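Putative uncharacterized protein (Methanosarcina barkeri str. Fusaro, PDB 3P43) is probably a manganese-dependent phosphoesterase of the LigD 3'-phosphoesterase family, acting on the 3' ends of DNA in repair. Local coordinates at residues A[32-37]-A[125-130]; A[46-51]-A[116-121]; A[62-65]-A[70-73]. All blocks are in the same frame, centred on the assembly; numbering follows the deposited sequence.

Interaction 1: A[32-37]-A[125-130]; sequences FVVQRH and KELKGI. With MN (manganese (II) ion), chain B.
Leu127 meets Phe32 and Val34 through one methyl branch. Its CD1 lies 4.0 Å from CG2 of Val34 and 4.2 Å from CE1 of Phe32. The side chains of Val34 and Leu127 lie nearly perpendicular. The Leu127 carbonyl also nears the phenyl ring, with its O 4.1 Å from CZ of Phe32. No hydrogen bond joins the two segments, and the three touching residues are buried. Phe32 has its CG between the backbone N and the carbonyl carbon (chi1 87°), which carries the ring toward 125-130. Val34 sends CG2 to the same methyl, two residues further along the strand.

The partners belong to different parts of a curled antiparallel beta barrel. Segment 32-37 lies on strand 31-38, between strands 42-50 and 98-114. Segment 125-130 is the connection from strand 117-123 to strand 130-135, and the chain turns a corner at Gly129. Leu127 comes over the inner side of strand 31-38 without joining it edge to edge; the nearest CA atoms, those of Val34 and Leu127, are 9.4 Å apart.

Asp104 positions the connection. Its carboxylate accepts hydrogen bonds from the backbone N of Lys125, Glu126 and Leu127. The backbone of Val34 is itself bonded to Asp104 and Trp103, so strand 98-114 links both sides. Leu122 and Pro63 also pack on Leu127.

At the far end of the same strand His37 binds manganese, with ND1 2.4 Å from the metal. His43 and Asp45 complete the protein ligands. The other ring nitrogen, NE2, is hydrogen-bonded to the carbonyl O of Ala97. Held by the metal at ND1 and by this bond at NE2, the imidazole is probably restrained in its rotation.

Interaction 2: A[46-51]-A[116-121]; sequences FRLEMD and REIVVS
Strands 46-50 and 117-121 cross at 88°, close to perpendicular, with their axes 10.7 Å apart at closest approach. The nearest CA atoms, of Leu48 and Val120, are 9.3 Å apart. At this spacing the backbones do not pair, and the contact is made by side chains alone. This is face-to-face packing across the interior of the barrel, where strand 42-50 and strand 117-123 are not sheet neighbours.

Leu48 and Met50 point toward Ile118 and Val120 from alternate positions on their strands. CD1 of Leu48 touches both partners: it lies 4.1 Å from CG2 of Ile118 and 4.1 Å from CG1 of Val120. Leu48 and Ile118 run alongside each other, pointing opposite ways, while Leu48 and Val120 meet at a slant. Met50 meets Ile118 tip to tip, its CE 4.1 Å from the Ile118 CG2. The Met50 chain bends at chi2 (-104°), and this bend directs the sulfur and terminal methyl toward that branch. CG2 of Ile118 therefore receives two methyls, one from Leu48 and one from Met50.

Trp57 of strand 53-59 packs on Leu48 and Ile118, and Phe32 packs on Leu48. All four touching residues are buried. With no hydrogen bond or charge pair between the segments, the contact depends on apolar shape and burial.

Interaction 3: A[62-65]-A[70-73]; sequences EPPK and RRLA
The guanidinium of Arg71 meets the backbone carbonyl of Glu62 edge-on. The Glu62 O lies only 6° out of the guanidinium plane, and the Glu62 C is in that plane too. Across this contact the carbonyl is at the edge of the group, on the side that carries NE and NH2. NE makes the stronger bond, 2.8 Å to the Glu62 O, with an N-H...O angle of 163°. NH2 adds a weak bond of 3.3 Å to the same O atom. The NE donor is tilted 26° from the carbonyl plane.

The aliphatic part of Arg71 packs on a proline ring. Its CG lies 3.8 Å from CD of Pro64, and the proline ring and the arginine chain run antiparallel alongside each other. The chain bends at chi2, beyond the CG that touches Pro64, and this swings CD and NE toward the Glu62 carbonyl. Val59 and Lys61 also lie against Arg71.

The contact joins the loop after strand 53-59 to strand 70-80. It closes the short connection between two antiparallel neighbours of the barrel. Pro63 and Pro64 pack on Phe147 of strand 145-149, and the Pro64 O is hydrogen-bonded to the hydroxyl of Tyr131. A methionine in place of Arg71 would probably leave the Glu62 carbonyl without both donors and let the loop shift against the strand.

The Glu62 carboxylate is not the partner: its OE1 is 6.2 Å from NH2 of Arg71. The arginine thus serves a neutral carbonyl, and the charge of Glu62 would probably add no more than a weak, longer-range attraction.

How the interactions relate
Interactions 1 and 2 are buried and apolar, whereas interaction 3 is partly buried and mainly polar. The first two share a sheet neighbourhood: strands 31-38 and 42-50 pair, with the Val33 O bonded to the Arg47 N and Gln35 OE1 to Arg47 NE. Their second segments are also close in the fold, and Ile130 packs on Val119. Interaction 3 reaches interaction 1 through its prolines: Pro63 touches both Leu127 and Val34. It does not touch interaction 2, although both reach the same sheet. Methyls and a phenyl ring fill the interior contacts, and an arginine-carbonyl bond serves a loop. Of the three contacts, interaction 1 alone includes a manganese ligand, His37.

Interaction 1: A[32-37]-A[125-130]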
ATOM      1  N   PHE A  32      -3.984  -5.891   5.733  1.00 16.63           N
ATOM      2  CA  PHE A  32      -3.153  -5.039   4.907  1.00 13.56           C
ATOM      3  C   PHE A  32      -1.852  -5.782   4.677  1.00 17.49           C
ATOM      4  O   PHE A  32      -1.430  -6.589   5.514  1.00 14.75           O
ATOM      5  CB  PHE A  32      -2.917  -3.662   5.561  1.00 13.52           C
ATOM      6  CG  PHE A  32      -1.739  -3.612   6.514  1.00 13.59           C
ATOM      7  CD1 PHE A  32      -0.465  -3.325   6.050  1.00 15.78           C
ATOM      8  CD2 PHE A  32      -1.916  -3.818   7.873  1.00 12.98           C
ATOM      9  CE1 PHE A  32       0.618  -3.276   6.918  1.00 13.66           C
ATOM     10  CE2 PHE A  32      -0.846  -3.765   8.747  1.00 15.05           C
ATOM     11  CZ  PHE A  32       0.425  -3.495   8.272  1.00 14.79           C
ATOM     12  N   VAL A  33      -1.235  -5.539   3.530  1.00 14.44           N
ATOM     13  CA  VAL A  33       0.059  -6.137   3.235  1.00 14.99           C
ATOM     14  C   VAL A  33       0.958  -5.099   2.584  1.00 15.09           C
ATOM     15  O   VAL A  33       0.493  -4.196   1.884  1.00 11.45           O
ATOM     16  CB  VAL A  33      -0.062  -7.377   2.322  1.00 17.52           C
ATOM     17  CG1 VAL A  33      -0.473  -6.968   0.926  1.00 18.94           C
ATOM     18  CG2 VAL A  33       1.255  -8.154   2.285  1.00 17.60           C
ATOM     19  N   VAL A  34       2.249  -5.215   2.858  1.00 16.12           N
ATOM     20  CA  VAL A  34       3.246  -4.418   2.181  1.00 14.04           C
ATOM     21  C   VAL A  34       4.235  -5.385   1.541  1.00 17.44           C
ATOM     22  O   VAL A  34       4.896  -6.163   2.228  1.00 16.45           O
ATOM     23  CB  VAL A  34       3.986  -3.491   3.150  1.00 14.55           C
ATOM     24  CG1 VAL A  34       5.128  -2.783   2.429  1.00 18.74           C
ATOM     25  CG2 VAL A  34       3.032  -2.488   3.773  1.00 12.02           C
ATOM     26  N   GLN A  35       4.313  -5.346   0.219  1.00 14.77           N
ATOM     27  CA  GLN A  35       5.259  -6.176  -0.508  1.00 15.33           C
ATOM     28  C   GLN A  35       6.353  -5.323  -1.143  1.00 18.34           C
ATOM     29  O   GLN A  35       6.074  -4.400  -1.911  1.00 21.12           O
ATOM     30  CB  GLN A  35       4.532  -7.005  -1.575  1.00 16.78           C
ATOM     31  CG  GLN A  35       3.912  -8.301  -1.041  1.00 17.70           C
ATOM     32  CD  GLN A  35       2.756  -8.790  -1.892  1.00 21.36           C
ATOM     33  OE1 GLN A  35       2.068  -7.994  -2.526  1.00 22.33           O
ATOM     34  NE2 GLN A  35       2.529 -10.103  -1.899  1.00 18.83           N
ATOM     35  N   ARG A  36       7.597  -5.628  -0.799  1.00 17.71           N
ATOM     36  CA  ARG A  36       8.734  -5.054  -1.490  1.00 15.61           C
ATOM     37  C   ARG A  36       8.790  -5.692  -2.863  1.00 17.92           C
ATOM     38  O   ARG A  36       8.885  -6.912  -2.981  1.00 16.37           O
ATOM     39  CB  ARG A  36      10.027  -5.341  -0.738  1.00 16.72           C
ATOM     40  CG  ARG A  36      11.214  -4.556  -1.265  1.00 15.52           C
ATOM     41  CD  ARG A  36      12.482  -4.904  -0.518  1.00 20.78           C
ATOM     42  NE  ARG A  36      12.999  -6.214  -0.896  1.00 20.35           N
ATOM     43  CZ  ARG A  36      13.642  -7.031  -0.068  1.00 23.60           C
ATOM     44  NH1 ARG A  36      13.839  -6.678   1.193  1.00 25.38           N
ATOM     45  NH2 ARG A  36      14.082  -8.208  -0.498  1.00 24.15           N
ATOM     46  N   HIS A  37       8.719  -4.869  -3.901  1.00 18.52           N
ATOM     47  CA  HIS A  37       8.675  -5.380  -5.264  1.00 17.03           C
ATOM     48  C   HIS A  37       9.927  -4.957  -6.023  1.00 20.43           C
ATOM     49  O   HIS A  37      10.124  -3.778  -6.297  1.00 17.52           O
ATOM     50  CB  HIS A  37       7.415  -4.879  -5.972  1.00 15.53           C
ATOM     51  CG  HIS A  37       7.156  -5.538  -7.288  1.00 21.27           C
ATOM     52  ND1 HIS A  37       6.177  -5.106  -8.156  1.00 22.77           N
ATOM     53  CD2 HIS A  37       7.749  -6.598  -7.888  1.00 19.45           C
ATOM     54  CE1 HIS A  37       6.177  -5.870  -9.233  1.00 22.48           C
ATOM     55  NE2 HIS A  37       7.120  -6.784  -9.095  1.00 20.82           N
ATOM     56  N   LYS A 125       3.763  -5.164  12.072  1.00 21.95           N
ATOM     57  CA  LYS A 125       5.004  -5.273  12.830  1.00 23.39           C
ATOM     58  C   LYS A 125       5.912  -4.082  12.559  1.00 23.33           C
ATOM     59  O   LYS A 125       6.733  -3.712  13.392  1.00 28.92           O
ATOM     60  CB  LYS A 125       5.742  -6.564  12.471  1.00 25.42           C
ATOM     61  CG  LYS A 125       5.004  -7.831  12.845  1.00 28.35           C
ATOM     62  CD  LYS A 125       5.883  -9.042  12.598  1.00 35.21           C
ATOM     63  CE  LYS A 125       5.236 -10.318  13.110  1.00 39.64           C
ATOM     64  NZ  LYS A 125       6.120 -11.497  12.886  1.00 44.58           N
ATOM     65  N   GLU A 126       5.774  -3.500  11.374  1.00 23.93           N
ATOM     66  CA  GLU A 126       6.517  -2.300  11.021  1.00 23.01           C
ATOM     67  C   GLU A 126       5.598  -1.099  11.133  1.00 21.78           C
ATOM     68  O   GLU A 126       5.952  -0.077  11.717  1.00 23.11           O
ATOM     69  CB  GLU A 126       7.052  -2.407   9.594  1.00 22.03           C
ATOM     70  CG  GLU A 126       7.858  -3.661   9.323  1.00 23.54           C
ATOM     71  CD  GLU A 126       9.169  -3.700  10.094  1.00 27.99           C
ATOM     72  OE1 GLU A 126       9.287  -3.007  11.127  1.00 34.87           O
ATOM     73  OE2 GLU A 126      10.086  -4.427   9.663  1.00 37.09           O
ATOM     74  N   LEU A 127       4.404  -1.240  10.573  1.00 21.16           N
ATOM     75  CA  LEU A 127       3.447  -0.152  10.538  1.00 17.38           C
ATOM     76  C   LEU A 127       2.379  -0.346  11.602  1.00 18.95           C
ATOM     77  O   LEU A 127       1.608  -1.311  11.563  1.00 19.61           O
ATOM     78  CB  LEU A 127       2.798  -0.059   9.153  1.00 15.56           C
ATOM     79  CG  LEU A 127       3.725  -0.095   7.938  1.00 16.19           C
ATOM     80  CD1 LEU A 127       2.936   0.227   6.681  1.00 12.07           C
ATOM     81  CD2 LEU A 127       4.888   0.881   8.106  1.00 17.86           C
ATOM     82  N   LYS A 128       2.340   0.577  12.556  1.00 16.38           N
ATOM     83  CA  LYS A 128       1.288   0.596  13.560  1.00 20.82           C
ATOM     84  C   LYS A 128       0.701   1.995  13.687  1.00 19.43           C
ATOM     85  O   LYS A 128       1.416   2.988  13.583  1.00 25.27           O
ATOM     86  CB  LYS A 128       1.827   0.150  14.916  1.00 21.62           C
ATOM     87  CG  LYS A 128       2.487  -1.204  14.918  1.00 23.10           C
ATOM     88  CD  LYS A 128       3.114  -1.485  16.271  1.00 27.58           C
ATOM     89  CE  LYS A 128       3.789  -2.848  16.300  1.00 25.51           C
ATOM     90  NZ  LYS A 128       4.846  -2.937  15.258  1.00 30.54           N
ATOM     91  N   GLY A 129      -0.603   2.068  13.923  1.00 17.47           N
ATOM     92  CA  GLY A 129      -1.252   3.341  14.162  1.00 19.88           C
ATOM     93  C   GLY A 129      -1.931   3.908  12.933  1.00 19.50           C
ATOM     94  O   GLY A 129      -2.074   3.230  11.913  1.00 13.12           O
ATOM     95  N   ILE A 130      -2.335   5.169  13.024  1.00 17.70           N
ATOM     96  CA  ILE A 130      -3.164   5.758  11.986  1.00 17.43           C
ATOM     97  C   ILE A 130      -2.353   6.256  10.798  1.00 18.46           C
ATOM     98  O   ILE A 130      -1.391   7.000  10.954  1.00 19.11           O
ATOM     99  CB  ILE A 130      -4.059   6.881  12.541  1.00 21.55           C
ATOM    100  CG1 ILE A 130      -4.819   6.386  13.777  1.00 21.46           C
ATOM    101  CG2 ILE A 130      -5.035   7.362  11.472  1.00 16.43           C
ATOM    102  CD1 ILE A 130      -5.555   7.480  14.519  1.00 24.78           C
TER
HETATM  103 MN    MN B 152       4.701  -3.252  -7.774  1.00 21.87          MN

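Interaction 2: A[46-51]-A[116-121]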
ATOM      1  N   PHE A  46       1.779  -1.200  -1.376  1.00 14.80           N
ATOM      2  CA  PHE A  46       0.956  -1.099  -0.185  1.00 14.66           C
ATOM      3  C   PHE A  46      -0.484  -1.474  -0.547  1.00 15.83           C
ATOM      4  O   PHE A  46      -1.079  -0.869  -1.435  1.00 14.05           O
ATOM      5  CB  PHE A  46       1.021   0.328   0.376  1.00 13.89           C
ATOM      6  CG  PHE A  46       0.135   0.547   1.559  1.00 12.66           C
ATOM      7  CD1 PHE A  46       0.494   0.066   2.805  1.00 12.05           C
ATOM      8  CD2 PHE A  46      -1.061   1.223   1.424  1.00 13.31           C
ATOM      9  CE1 PHE A  46      -0.324   0.257   3.894  1.00 14.41           C
ATOM     10  CE2 PHE A  46      -1.882   1.420   2.513  1.00 15.29           C
ATOM     11  CZ  PHE A  46      -1.517   0.932   3.750  1.00 11.95           C
ATOM     12  N   ARG A  47      -1.033  -2.473   0.136  1.00 13.58           N
ATOM     13  CA  ARG A  47      -2.343  -3.010  -0.221  1.00 14.83           C
ATOM     14  C   ARG A  47      -3.292  -3.078   0.966  1.00 15.95           C
ATOM     15  O   ARG A  47      -2.920  -3.537   2.046  1.00 15.78           O
ATOM     16  CB  ARG A  47      -2.203  -4.412  -0.812  1.00 15.82           C
ATOM     17  CG  ARG A  47      -1.169  -4.544  -1.911  1.00 17.55           C
ATOM     18  CD  ARG A  47      -1.229  -5.934  -2.509  1.00 17.15           C
ATOM     19  NE  ARG A  47       0.001  -6.270  -3.201  1.00 20.91           N
ATOM     20  CZ  ARG A  47       0.304  -5.846  -4.420  1.00 18.79           C
ATOM     21  NH1 ARG A  47      -0.545  -5.065  -5.075  1.00 21.15           N
ATOM     22  NH2 ARG A  47       1.454  -6.200  -4.978  1.00 18.55           N
ATOM     23  N   LEU A  48      -4.527  -2.641   0.745  1.00 14.78           N
ATOM     24  CA  LEU A  48      -5.571  -2.682   1.764  1.00 15.59           C
ATOM     25  C   LEU A  48      -6.717  -3.555   1.281  1.00 14.87           C
ATOM     26  O   LEU A  48      -7.187  -3.404   0.148  1.00 12.62           O
ATOM     27  CB  LEU A  48      -6.119  -1.279   2.031  1.00 15.24           C
ATOM     28  CG  LEU A  48      -5.230  -0.255   2.729  1.00 14.08           C
ATOM     29  CD1 LEU A  48      -5.887   1.119   2.679  1.00 14.07           C
ATOM     30  CD2 LEU A  48      -4.946  -0.668   4.168  1.00 16.13           C
ATOM     31  N   GLU A  49      -7.172  -4.464   2.133  1.00 12.83           N
ATOM     32  CA  GLU A  49      -8.329  -5.279   1.789  1.00 17.38           C
ATOM     33  C   GLU A  49      -9.588  -4.437   1.872  1.00 17.43           C
ATOM     34  O   GLU A  49      -9.948  -3.945   2.941  1.00 18.95           O
ATOM     35  CB  GLU A  49      -8.468  -6.496   2.703  1.00 17.85           C
ATOM     36  CG  GLU A  49      -9.753  -7.278   2.444  1.00 24.69           C
ATOM     37  CD  GLU A  49      -9.920  -8.475   3.359  1.00 26.64           C
ATOM     38  OE1 GLU A  49      -8.927  -8.879   4.001  1.00 26.75           O
ATOM     39  OE2 GLU A  49     -11.046  -9.014   3.429  1.00 27.55           O
ATOM     40  N   MET A  50     -10.231  -4.257   0.723  1.00 18.32           N
ATOM     41  CA  MET A  50     -11.522  -3.597   0.631  1.00 19.98           C
ATOM     42  C   MET A  50     -12.395  -4.419  -0.302  1.00 20.97           C
ATOM     43  O   MET A  50     -11.939  -4.844  -1.362  1.00 20.86           O
ATOM     44  CB  MET A  50     -11.360  -2.197   0.037  1.00 25.06           C
ATOM     45  CG  MET A  50     -10.295  -1.344   0.701  1.00 27.53           C
ATOM     46  SD  MET A  50     -11.003  -0.099   1.791  1.00 29.19           S
ATOM     47  CE  MET A  50      -9.543   0.795   2.288  1.00 23.64           C
ATOM     48  N   ASP A  51     -13.643  -4.639   0.089  1.00 22.28           N
ATOM     49  CA  ASP A  51     -14.616  -5.288  -0.781  1.00 24.41           C
ATOM     50  C   ASP A  51     -14.085  -6.577  -1.401  1.00 21.70           C
ATOM     51  O   ASP A  51     -14.311  -6.845  -2.577  1.00 19.82           O
ATOM     52  CB  ASP A  51     -15.060  -4.324  -1.882  1.00 26.47           C
ATOM     53  CG  ASP A  51     -15.884  -3.162  -1.344  1.00 31.13           C
ATOM     54  OD1 ASP A  51     -17.006  -3.408  -0.846  1.00 29.24           O
ATOM     55  OD2 ASP A  51     -15.415  -2.004  -1.424  1.00 30.75           O
ATOM     56  N   ARG A 116     -11.371  10.730  -2.476  1.00 20.40           N
ATOM     57  CA  ARG A 116     -10.015  11.279  -2.432  1.00 20.66           C
ATOM     58  C   ARG A 116      -9.291  11.127  -1.099  1.00 18.27           C
ATOM     59  O   ARG A 116      -8.261  11.764  -0.878  1.00 20.76           O
ATOM     60  CB  ARG A 116     -10.023  12.764  -2.798  1.00 21.53           C
ATOM     61  CG  ARG A 116     -10.145  13.061  -4.279  1.00 25.09           C
ATOM     62  CD  ARG A 116      -9.736  14.504  -4.556  1.00 24.99           C
ATOM     63  NE  ARG A 116     -10.221  15.401  -3.516  1.00 29.14           N
ATOM     64  CZ  ARG A 116      -9.468  15.915  -2.548  1.00 29.41           C
ATOM     65  NH1 ARG A 116      -8.171  15.640  -2.489  1.00 29.51           N
ATOM     66  NH2 ARG A 116     -10.016  16.722  -1.646  1.00 31.23           N
ATOM     67  N   GLU A 117      -9.811  10.296  -0.207  1.00 14.34           N
ATOM     68  CA  GLU A 117      -9.201  10.191   1.107  1.00 17.60           C
ATOM     69  C   GLU A 117      -9.490   8.863   1.774  1.00 18.91           C
ATOM     70  O   GLU A 117     -10.615   8.364   1.729  1.00 17.42           O
ATOM     71  CB  GLU A 117      -9.641  11.348   2.009  1.00 21.14           C
ATOM     72  CG  GLU A 117      -8.918  11.388   3.352  1.00 22.56           C
ATOM     73  CD  GLU A 117      -9.334  12.576   4.217  1.00 32.39           C
ATOM     74  OE1 GLU A 117     -10.226  13.346   3.798  1.00 38.57           O
ATOM     75  OE2 GLU A 117      -8.766  12.736   5.318  1.00 33.30           O
ATOM     76  N   ILE A 118      -8.450   8.293   2.374  1.00 15.54           N
ATOM     77  CA  ILE A 118      -8.560   7.052   3.123  1.00 16.71           C
ATOM     78  C   ILE A 118      -7.760   7.169   4.413  1.00 18.13           C
ATOM     79  O   ILE A 118      -6.592   7.562   4.397  1.00 18.20           O
ATOM     80  CB  ILE A 118      -8.074   5.847   2.298  1.00 17.77           C
ATOM     81  CG1 ILE A 118      -8.942   5.695   1.044  1.00 21.55           C
ATOM     82  CG2 ILE A 118      -8.108   4.580   3.136  1.00 18.50           C
ATOM     83  CD1 ILE A 118      -8.575   4.526   0.156  1.00 17.87           C
ATOM     84  N   VAL A 119      -8.401   6.852   5.532  1.00 16.02           N
ATOM     85  CA  VAL A 119      -7.733   6.872   6.825  1.00 14.85           C
ATOM     86  C   VAL A 119      -7.933   5.521   7.494  1.00 15.25           C
ATOM     87  O   VAL A 119      -9.059   5.051   7.627  1.00 19.25           O
ATOM     88  CB  VAL A 119      -8.292   7.973   7.739  1.00 17.11           C
ATOM     89  CG1 VAL A 119      -7.474   8.057   9.034  1.00 17.67           C
ATOM     90  CG2 VAL A 119      -8.305   9.310   7.018  1.00 17.50           C
ATOM     91  N   VAL A 120      -6.840   4.899   7.912  1.00 13.59           N
ATOM     92  CA  VAL A 120      -6.898   3.554   8.478  1.00 15.66           C
ATOM     93  C   VAL A 120      -6.009   3.413   9.710  1.00 16.82           C
ATOM     94  O   VAL A 120      -4.983   4.076   9.824  1.00 16.38           O
ATOM     95  CB  VAL A 120      -6.463   2.504   7.448  1.00 14.38           C
ATOM     96  CG1 VAL A 120      -7.399   2.507   6.267  1.00 14.74           C
ATOM     97  CG2 VAL A 120      -5.027   2.774   6.996  1.00 16.61           C
ATOM     98  N   SER A 121      -6.409   2.551  10.637  1.00 15.66           N
ATOM     99  CA  SER A 121      -5.548   2.227  11.764  1.00 16.80           C
ATOM    100  C   SER A 121      -4.894   0.872  11.516  1.00 17.90           C
ATOM    101  O   SER A 121      -5.569  -0.156  11.485  1.00 14.37           O
ATOM    102  CB  SER A 121      -6.336   2.210  13.069  1.00 19.73           C
ATOM    103  OG  SER A 121      -5.482   1.930  14.157  1.00 23.49           O
TER

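Interaction 3: A[62-65]-A[70-73]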
ATOM      1  N   GLU A  62      10.250   3.056   1.269  1.00 20.17           N
ATOM      2  CA  GLU A  62       9.638   2.306   2.362  1.00 21.26           C
ATOM      3  C   GLU A  62       8.482   3.099   2.959  1.00 20.64           C
ATOM      4  O   GLU A  62       8.597   4.308   3.175  1.00 18.04           O
ATOM      5  CB  GLU A  62      10.654   1.996   3.464  1.00 18.78           C
ATOM      6  CG  GLU A  62      11.863   1.176   3.023  1.00 19.44           C
ATOM      7  CD  GLU A  62      12.648   0.622   4.203  1.00 20.13           C
ATOM      8  OE1 GLU A  62      12.305   0.966   5.357  1.00 21.37           O
ATOM      9  OE2 GLU A  62      13.604  -0.160   3.984  1.00 19.30           O
ATOM     10  N   PRO A  63       7.355   2.423   3.221  1.00 20.61           N
ATOM     11  CA  PRO A  63       6.264   3.102   3.924  1.00 20.16           C
ATOM     12  C   PRO A  63       6.805   3.659   5.234  1.00 20.20           C
ATOM     13  O   PRO A  63       7.637   3.016   5.866  1.00 19.33           O
ATOM     14  CB  PRO A  63       5.261   1.974   4.183  1.00 17.21           C
ATOM     15  CG  PRO A  63       5.510   1.004   3.065  1.00 18.41           C
ATOM     16  CD  PRO A  63       7.002   1.045   2.839  1.00 21.11           C
ATOM     17  N   PRO A  64       6.358   4.856   5.627  1.00 19.42           N
ATOM     18  CA  PRO A  64       6.980   5.515   6.781  1.00 22.23           C
ATOM     19  C   PRO A  64       6.527   4.879   8.094  1.00 20.94           C
ATOM     20  O   PRO A  64       5.331   4.698   8.311  1.00 17.34           O
ATOM     21  CB  PRO A  64       6.473   6.959   6.669  1.00 19.73           C
ATOM     22  CG  PRO A  64       5.146   6.830   5.984  1.00 23.42           C
ATOM     23  CD  PRO A  64       5.270   5.658   5.036  1.00 21.12           C
ATOM     24  N   LYS A  65       7.479   4.542   8.957  1.00 22.60           N
ATOM     25  CA  LYS A  65       7.159   3.910  10.233  1.00 22.05           C
ATOM     26  C   LYS A  65       6.777   4.935  11.296  1.00 21.00           C
ATOM     27  O   LYS A  65       6.147   4.597  12.298  1.00 22.16           O
ATOM     28  CB  LYS A  65       8.331   3.059  10.728  1.00 21.43           C
ATOM     29  CG  LYS A  65       8.717   1.914   9.799  1.00 23.32           C
ATOM     30  CD  LYS A  65       9.904   1.156  10.362  1.00 28.50           C
ATOM     31  CE  LYS A  65      10.468   0.180   9.349  1.00 31.30           C
ATOM     32  NZ  LYS A  65      11.649  -0.558   9.883  1.00 36.16           N
ATOM     33  N   ARG A  70       6.357  12.184   4.489  1.00 22.46           N
ATOM     34  CA  ARG A  70       5.319  12.004   3.473  1.00 24.38           C
ATOM     35  C   ARG A  70       5.872  11.209   2.300  1.00 21.37           C
ATOM     36  O   ARG A  70       6.974  11.480   1.829  1.00 20.63           O
ATOM     37  CB  ARG A  70       4.800  13.351   2.953  1.00 22.47           C
ATOM     38  CG  ARG A  70       4.726  14.479   3.974  1.00 27.58           C
ATOM     39  CD  ARG A  70       3.809  14.140   5.132  1.00 28.58           C
ATOM     40  NE  ARG A  70       3.425  15.335   5.882  1.00 30.28           N
ATOM     41  CZ  ARG A  70       3.058  15.323   7.158  1.00 31.76           C
ATOM     42  NH1 ARG A  70       3.038  14.180   7.826  1.00 31.06           N
ATOM     43  NH2 ARG A  70       2.720  16.451   7.766  1.00 38.54           N
ATOM     44  N   ARG A  71       5.103  10.231   1.829  1.00 18.47           N
ATOM     45  CA  ARG A  71       5.483   9.447   0.658  1.00 20.10           C
ATOM     46  C   ARG A  71       4.508   9.632  -0.497  1.00 19.41           C
ATOM     47  O   ARG A  71       3.332   9.919  -0.286  1.00 21.24           O
ATOM     48  CB  ARG A  71       5.557   7.957   1.009  1.00 19.31           C
ATOM     49  CG  ARG A  71       6.593   7.610   2.050  1.00 21.95           C
ATOM     50  CD  ARG A  71       7.988   7.662   1.470  1.00 23.70           C
ATOM     51  NE  ARG A  71       8.928   6.914   2.296  1.00 29.00           N
ATOM     52  CZ  ARG A  71      10.003   7.439   2.869  1.00 26.90           C
ATOM     53  NH1 ARG A  71      10.287   8.722   2.692  1.00 23.67           N
ATOM     54  NH2 ARG A  71      10.799   6.676   3.610  1.00 33.54           N
ATOM     55  N   LEU A  72       5.004   9.465  -1.720  1.00 18.97           N
ATOM     56  CA  LEU A  72       4.140   9.360  -2.890  1.00 21.39           C
ATOM     57  C   LEU A  72       3.569   7.946  -2.970  1.00 19.71           C
ATOM     58  O   LEU A  72       4.292   6.966  -2.789  1.00 21.69           O
ATOM     59  CB  LEU A  72       4.921   9.664  -4.171  1.00 24.00           C
ATOM     60  CG  LEU A  72       4.237   9.268  -5.483  1.00 24.58           C
ATOM     61  CD1 LEU A  72       3.011  10.140  -5.751  1.00 21.30           C
ATOM     62  CD2 LEU A  72       5.211   9.325  -6.657  1.00 23.58           C
ATOM     63  N   ALA A  73       2.272   7.839  -3.226  1.00 20.86           N
ATOM     64  CA  ALA A  73       1.647   6.538  -3.437  1.00 15.22           C
ATOM     65  C   ALA A  73       0.847   6.574  -4.726  1.00 15.72           C
ATOM     66  O   ALA A  73      -0.049   7.397  -4.879  1.00 17.81           O
ATOM     67  CB  ALA A  73       0.763   6.169  -2.268  1.00 13.60           C
TER